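Local coordinates for protein Exo beta-1,2-glucooligosaccharide sophorohydrolase (non-reducing end) (Parabacteroides distasonis ATCC 8503, PDB 5Z06) that hydrolyses linear beta-1,2-glucan and beta-1,2-glucooligosaccharides of four or more units from the non-reducing end, releasing sophorose, at residues G582-G587 against L631-R636; E285-M290 against A626-L631. All coordinates share one frame; numbering follows the deposited sequence.

In the fold
Both contacts use helix 624-636, from different sides. Along the chain helix 284-297 comes first, soon after the four-stranded antiparallel sheet that ends in strand 275-278; loop 582-587 follows almost 300 residues later, and helix 624-636 comes last. Interaction 1 lays the loop on the C-terminal half of that helix, while interaction 2 sets 626-631 against 285-290. The centres lie about 9 Å apart; Leu631 lies in both ranges but makes its contacts in interaction 2, and Trp586 reaches Ala626 through a probable hydrogen bond. The start of the helical region is thus packed against its late part. Arg636 forms a salt bridge with Glu202 and Tyr635 a hydrogen bond with His204, joining the helix to the beta-rich part.

Interaction 1: G582-G587 against L631-R636; sequences GEDCWG and LRNYYR
Asn633 and Tyr634 meet the loop because their first torsions send them different ways: the amide of Asn633 swings opposite its own backbone N (chi1 -176°) to lie against the Asp584 carboxylate and carbonyl, whereas the ring of Tyr634 leans back beside its backbone N and reaches past Cys585 to Trp586. Asn633 ND2 donates to the backbone O of Asp584 at 2.9 Å with an N-H...O angle of 153°, arriving from above the carbonyl plane. The Asp584 carboxylate lies flat on the amide, the two planes only 3° apart, with Asp584 OD2 at 3.3 Å from Asn633 CG. The other end of that amide is held too, since Asn633 OD1 accepts a hydrogen bond from Asn637, and the two bonds together fix its rotation. With the amide cut back to an alanine here, the Asp584 carbonyl would probably lose this donor and the carboxylate the flat surface it stacks on. The loop, between helix 556-573 and strand 590-592, opens here with a type I beta turn from Gly582 to Cys585, and it packs on helix 624-636 within the Glycoamylase-like region, whose family belongs to the six-hairpin glycosidase clan. Beyond the turn, Cys585 SG sits at the edge of the Tyr634 ring, in its plane, 3.9 Å from Tyr634 CE1: a sulfur-aromatic contact. The phenol continues to the next residue, where Trp586 N makes a weak, 3.4 Å hydrogen bond to Tyr634 OH. One water links the pair as well, donating to Trp586 O at 2.7 Å and hydrogen-bonded to Tyr634 OH at the same distance. The indole of Trp586 turns elsewhere, its NE1 bonding to Ala626 O near the start of the contacting helix.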
loop_
_atom_site.group_PDB
_atom_site.type_symbol
_atom_site.label_atom_id
_atom_site.label_comp_id
_atom_site.label_asym_id
_atom_site.label_seq_id
_atom_site.Cartn_x
_atom_site.Cartn_y
_atom_site.Cartn_z
ATOM N N GLY A 582 -6.752 19.749 -4.944
ATOM C CA GLY A 582 -6.547 20.876 -5.828
ATOM C C GLY A 582 -5.841 20.401 -7.057
ATOM O O GLY A 582 -5.801 19.208 -7.331
ATOM N N GLU A 583 -5.239 21.347 -7.752
ATOM C CA GLU A 583 -4.568 21.065 -9.005
ATOM C C GLU A 583 -3.372 20.136 -8.854
ATOM O O GLU A 583 -2.984 19.452 -9.811
ATOM C CB GLU A 583 -4.124 22.363 -9.661
ATOM C CG GLU A 583 -3.769 22.167 -11.115
ATOM C CD GLU A 583 -3.619 23.454 -11.877
ATOM O OE1 GLU A 583 -3.997 24.530 -11.338
ATOM O OE2 GLU A 583 -3.135 23.358 -13.027
ATOM N N ASP A 584 -2.800 20.149 -7.658
ATOM C CA ASP A 584 -1.615 19.398 -7.350
ATOM C C ASP A 584 -1.935 18.234 -6.403
ATOM O O ASP A 584 -1.054 17.594 -5.849
ATOM C CB ASP A 584 -0.536 20.354 -6.816
ATOM C CG ASP A 584 -0.943 21.070 -5.555
ATOM O OD1 ASP A 584 -2.095 20.915 -5.108
ATOM O OD2 ASP A 584 -0.090 21.783 -4.994
ATOM N N CYS A 585 -3.214 17.954 -6.229
ATOM C CA CYS A 585 -3.628 16.905 -5.344
ATOM C C CYS A 585 -4.925 16.349 -5.858
ATOM O O CYS A 585 -6.012 16.833 -5.537
ATOM C CB CYS A 585 -3.766 17.406 -3.919
ATOM S SG CYS A 585 -4.154 16.044 -2.803
ATOM N N TRP A 586 -4.787 15.313 -6.678
ATOM C CA TRP A 586 -5.896 14.779 -7.440
ATOM C C TRP A 586 -5.558 13.373 -7.859
ATOM O O TRP A 586 -4.415 12.962 -7.755
ATOM C CB TRP A 586 -6.102 15.634 -8.681
ATOM C CG TRP A 586 -4.929 15.561 -9.638
ATOM C CD1 TRP A 586 -3.765 16.277 -9.575
ATOM C CD2 TRP A 586 -4.809 14.703 -10.763
ATOM N NE1 TRP A 586 -2.924 15.912 -10.619
ATOM C CE2 TRP A 586 -3.544 14.946 -11.355
ATOM C CE3 TRP A 586 -5.645 13.757 -11.335
ATOM C CZ2 TRP A 586 -3.111 14.280 -12.506
ATOM C CZ3 TRP A 586 -5.210 13.084 -12.479
ATOM C CH2 TRP A 586 -3.957 13.354 -13.047
ATOM N N GLY A 587 -6.536 12.676 -8.412
ATOM C CA GLY A 587 -6.352 11.311 -8.913
ATOM C C GLY A 587 -7.021 10.318 -8.008
ATOM O O GLY A 587 -6.422 9.333 -7.608
ATOM N N LEU A 631 3.130 15.298 -8.085
ATOM C CA LEU A 631 4.398 14.768 -7.618
ATOM C C LEU A 631 5.131 15.784 -6.739
ATOM O O LEU A 631 5.551 15.462 -5.635
ATOM C CB LEU A 631 5.249 14.398 -8.811
ATOM C CG LEU A 631 6.455 13.537 -8.541
ATOM C CD1 LEU A 631 6.908 12.908 -9.862
ATOM C CD2 LEU A 631 7.605 14.301 -7.889
ATOM N N ARG A 632 5.281 17.002 -7.247
ATOM C CA ARG A 632 5.982 18.054 -6.526
ATOM C C ARG A 632 5.349 18.379 -5.192
ATOM O O ARG A 632 6.046 18.558 -4.203
ATOM C CB ARG A 632 5.996 19.311 -7.343
ATOM C CG ARG A 632 6.945 19.292 -8.518
ATOM C CD ARG A 632 6.967 20.688 -9.098
ATOM N NE ARG A 632 7.245 20.677 -10.521
ATOM C CZ ARG A 632 6.397 21.024 -11.479
ATOM N NH1 ARG A 632 5.151 21.441 -11.206
ATOM N NH2 ARG A 632 6.806 20.959 -12.744
ATOM N N ASN A 633 4.015 18.455 -5.184
ATOM C CA ASN A 633 3.242 18.701 -4.003
ATOM C C ASN A 633 3.382 17.560 -3.003
ATOM O O ASN A 633 3.714 17.775 -1.832
ATOM C CB ASN A 633 1.772 18.835 -4.394
ATOM C CG ASN A 633 0.886 19.185 -3.225
ATOM O OD1 ASN A 633 1.288 19.962 -2.356
ATOM N ND2 ASN A 633 -0.342 18.644 -3.214
ATOM N N TYR A 634 3.115 16.346 -3.468
ATOM C CA TYR A 634 3.186 15.172 -2.595
ATOM C C TYR A 634 4.541 15.044 -1.902
ATOM O O TYR A 634 4.617 14.758 -0.699
ATOM C CB TYR A 634 2.898 13.896 -3.393
ATOM C CG TYR A 634 1.512 13.777 -3.944
ATOM C CD1 TYR A 634 0.457 14.510 -3.427
ATOM C CD2 TYR A 634 1.243 12.872 -4.966
ATOM C CE1 TYR A 634 -0.816 14.390 -3.941
ATOM C CE2 TYR A 634 -0.026 12.718 -5.457
ATOM C CZ TYR A 634 -1.052 13.496 -4.955
ATOM O OH TYR A 634 -2.317 13.373 -5.443
ATOM N N TYR A 635 5.599 15.248 -2.681
ATOM C CA TYR A 635 6.937 15.196 -2.159
ATOM C C TYR A 635 7.272 16.415 -1.310
ATOM O O TYR A 635 7.587 16.269 -0.132
ATOM C CB TYR A 635 7.936 15.049 -3.280
ATOM C CG TYR A 635 9.327 14.879 -2.782
ATOM C CD1 TYR A 635 9.687 13.762 -2.026
ATOM C CD2 TYR A 635 10.297 15.840 -3.029
ATOM C CE1 TYR A 635 10.982 13.616 -1.543
ATOM C CE2 TYR A 635 11.580 15.700 -2.536
ATOM C CZ TYR A 635 11.919 14.586 -1.797
ATOM O OH TYR A 635 13.208 14.460 -1.330
ATOM N N ARG A 636 7.221 17.608 -1.898
ATOM C CA ARG A 636 7.767 18.774 -1.213
ATOM C C ARG A 636 6.902 19.262 -0.095
ATOM O O ARG A 636 7.439 19.703 0.881
ATOM C CB ARG A 636 8.028 19.931 -2.153
ATOM C CG ARG A 636 9.250 19.711 -3.009
ATOM C CD ARG A 636 9.321 20.760 -4.088
ATOM N NE ARG A 636 10.544 20.566 -4.853
ATOM C CZ ARG A 636 10.663 20.680 -6.169
ATOM N NH1 ARG A 636 9.632 20.997 -6.917
ATOM N NH2 ARG A 636 11.829 20.461 -6.742
HETATM O O HOH W 1 -3.029 10.995 -6.601
#

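Interaction 2: E285-M290 against A626-L631; sequences EQLLDM and ASMKAL
Leu287 and Leu288 pack against Met628 and Leu631 in a buried, apolar contact. The Met628 chain starts with CG anti to the backbone N, then bends at chi2 (66°) and again at chi3 (-125°), which brings the sulfur and methyl round to the leucines. Met628 CE lies 3.9 Å from Leu287 CD1, the two side chains crossing at about a right angle, and Met628 SD stands 4.0 Å from Leu288 CD2. Leu631 works as a fork. Its CD2 touches Leu287 CB at 3.8 Å while its CD1 meets Leu288 CD2, also at 3.8 Å. The CB of Leu288 sets off to one side, yet with chi1 at -67° its CD2 reaches both partners. The axes of segments 285-290 and 626-631 approach to 11.1 Å at an angle of 74°, and Leu287 also reaches Tyr635 and Arg636 further along helix 624-636. Helix 665-680 lines the flank of 284-297, with Ile675 and Arg679 against Leu288 and salt bridges from Arg679 to Glu285 and Asp289; on the partner side, helix 614-617 touches Leu631 through Leu617.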
loop_
_atom_site.group_PDB
_atom_site.type_symbol
_atom_site.label_atom_id
_atom_site.label_comp_id
_atom_site.label_asym_id
_atom_site.label_seq_id
_atom_site.Cartn_x
_atom_site.Cartn_y
_atom_site.Cartn_z
ATOM N N GLU A 285 13.251 16.332 -13.541
ATOM C CA GLU A 285 13.863 15.104 -14.049
ATOM C C GLU A 285 14.371 14.260 -12.899
ATOM O O GLU A 285 14.094 13.072 -12.834
ATOM C CB GLU A 285 15.011 15.399 -15.029
ATOM C CG GLU A 285 14.541 15.911 -16.388
ATOM C CD GLU A 285 13.830 14.850 -17.192
ATOM O OE1 GLU A 285 14.473 13.836 -17.538
ATOM O OE2 GLU A 285 12.619 15.025 -17.473
ATOM N N GLN A 286 15.106 14.892 -11.994
ATOM C CA GLN A 286 15.598 14.222 -10.795
ATOM C C GLN A 286 14.463 13.715 -9.940
ATOM O O GLN A 286 14.537 12.599 -9.382
ATOM C CB GLN A 286 16.530 15.151 -10.002
ATOM C CG GLN A 286 17.878 15.360 -10.695
ATOM C CD GLN A 286 18.734 16.431 -10.031
ATOM O OE1 GLN A 286 18.314 17.575 -9.905
ATOM N NE2 GLN A 286 19.950 16.061 -9.617
ATOM N N LEU A 287 13.406 14.515 -9.819
ATOM C CA LEU A 287 12.227 14.060 -9.084
ATOM C C LEU A 287 11.589 12.819 -9.707
ATOM O O LEU A 287 11.255 11.890 -9.005
ATOM C CB LEU A 287 11.202 15.158 -8.952
ATOM C CG LEU A 287 11.572 16.294 -8.003
ATOM C CD1 LEU A 287 10.519 17.387 -8.180
ATOM C CD2 LEU A 287 11.678 15.839 -6.557
ATOM N N LEU A 288 11.448 12.811 -11.026
ATOM C CA LEU A 288 10.964 11.635 -11.724
ATOM C C LEU A 288 11.820 10.426 -11.441
ATOM O O LEU A 288 11.282 9.378 -11.141
ATOM C CB LEU A 288 10.888 11.882 -13.232
ATOM C CG LEU A 288 9.831 12.902 -13.647
ATOM C CD1 LEU A 288 9.996 13.254 -15.117
ATOM C CD2 LEU A 288 8.424 12.410 -13.315
ATOM N N ASP A 289 13.149 10.581 -11.528
ATOM C CA ASP A 289 14.087 9.505 -11.225
ATOM C C ASP A 289 13.883 8.947 -9.848
ATOM O O ASP A 289 13.908 7.747 -9.664
ATOM C CB ASP A 289 15.565 9.973 -11.287
ATOM C CG ASP A 289 16.017 10.334 -12.676
ATOM O OD1 ASP A 289 15.377 9.949 -13.655
ATOM O OD2 ASP A 289 17.035 11.032 -12.791
ATOM N N MET A 290 13.779 9.842 -8.877
ATOM C CA MET A 290 13.637 9.468 -7.480
ATOM C C MET A 290 12.314 8.738 -7.264
ATOM O O MET A 290 12.281 7.705 -6.613
ATOM C CB MET A 290 13.677 10.718 -6.600
ATOM C CG MET A 290 13.365 10.489 -5.136
ATOM S SD MET A 290 13.082 12.091 -4.377
ATOM C CE MET A 290 11.341 12.380 -4.714
ATOM N N ALA A 626 -0.102 18.067 -14.898
ATOM C CA ALA A 626 -0.935 17.845 -13.727
ATOM C C ALA A 626 -0.294 16.791 -12.799
ATOM O O ALA A 626 -0.279 16.940 -11.556
ATOM C CB ALA A 626 -2.353 17.421 -14.147
ATOM N N SER A 627 0.260 15.749 -13.401
ATOM C CA SER A 627 0.889 14.707 -12.616
ATOM C C SER A 627 2.188 15.211 -12.011
ATOM O O SER A 627 2.524 14.861 -10.890
ATOM C CB SER A 627 1.131 13.446 -13.443
ATOM O OG SER A 627 -0.085 12.867 -13.889
ATOM N N MET A 628 2.912 16.035 -12.737
ATOM C CA MET A 628 4.141 16.605 -12.208
ATOM C C MET A 628 3.826 17.548 -11.045
ATOM O O MET A 628 4.549 17.575 -10.067
ATOM C CB MET A 628 4.918 17.340 -13.292
ATOM C CG MET A 628 6.327 17.702 -12.880
ATOM S SD MET A 628 7.323 16.227 -12.642
ATOM C CE MET A 628 7.907 16.479 -10.971
ATOM N N LYS A 629 2.730 18.287 -11.145
ATOM C CA LYS A 629 2.306 19.152 -10.037
ATOM C C LYS A 629 2.016 18.345 -8.793
ATOM O O LYS A 629 2.477 18.695 -7.711
ATOM C CB LYS A 629 1.090 19.983 -10.410
ATOM C CG LYS A 629 1.382 21.109 -11.385
ATOM C CD LYS A 629 0.109 21.915 -11.607
ATOM C CE LYS A 629 0.143 22.720 -12.895
ATOM N NZ LYS A 629 0.940 23.925 -12.739
ATOM N N ALA A 630 1.289 17.241 -8.971
ATOM C CA ALA A 630 0.976 16.325 -7.885
ATOM C C ALA A 630 2.237 15.798 -7.248
ATOM O O ALA A 630 2.405 15.847 -6.037
ATOM C CB ALA A 630 0.143 15.170 -8.395
ATOM N N LEU A 631 3.130 15.298 -8.085
ATOM C CA LEU A 631 4.398 14.768 -7.618
ATOM C C LEU A 631 5.131 15.784 -6.739
ATOM O O LEU A 631 5.551 15.462 -5.635
ATOM C CB LEU A 631 5.249 14.398 -8.811
ATOM C CG LEU A 631 6.455 13.537 -8.541
ATOM C CD1 LEU A 631 6.908 12.908 -9.862
ATOM C CD2 LEU A 631 7.605 14.301 -7.889
#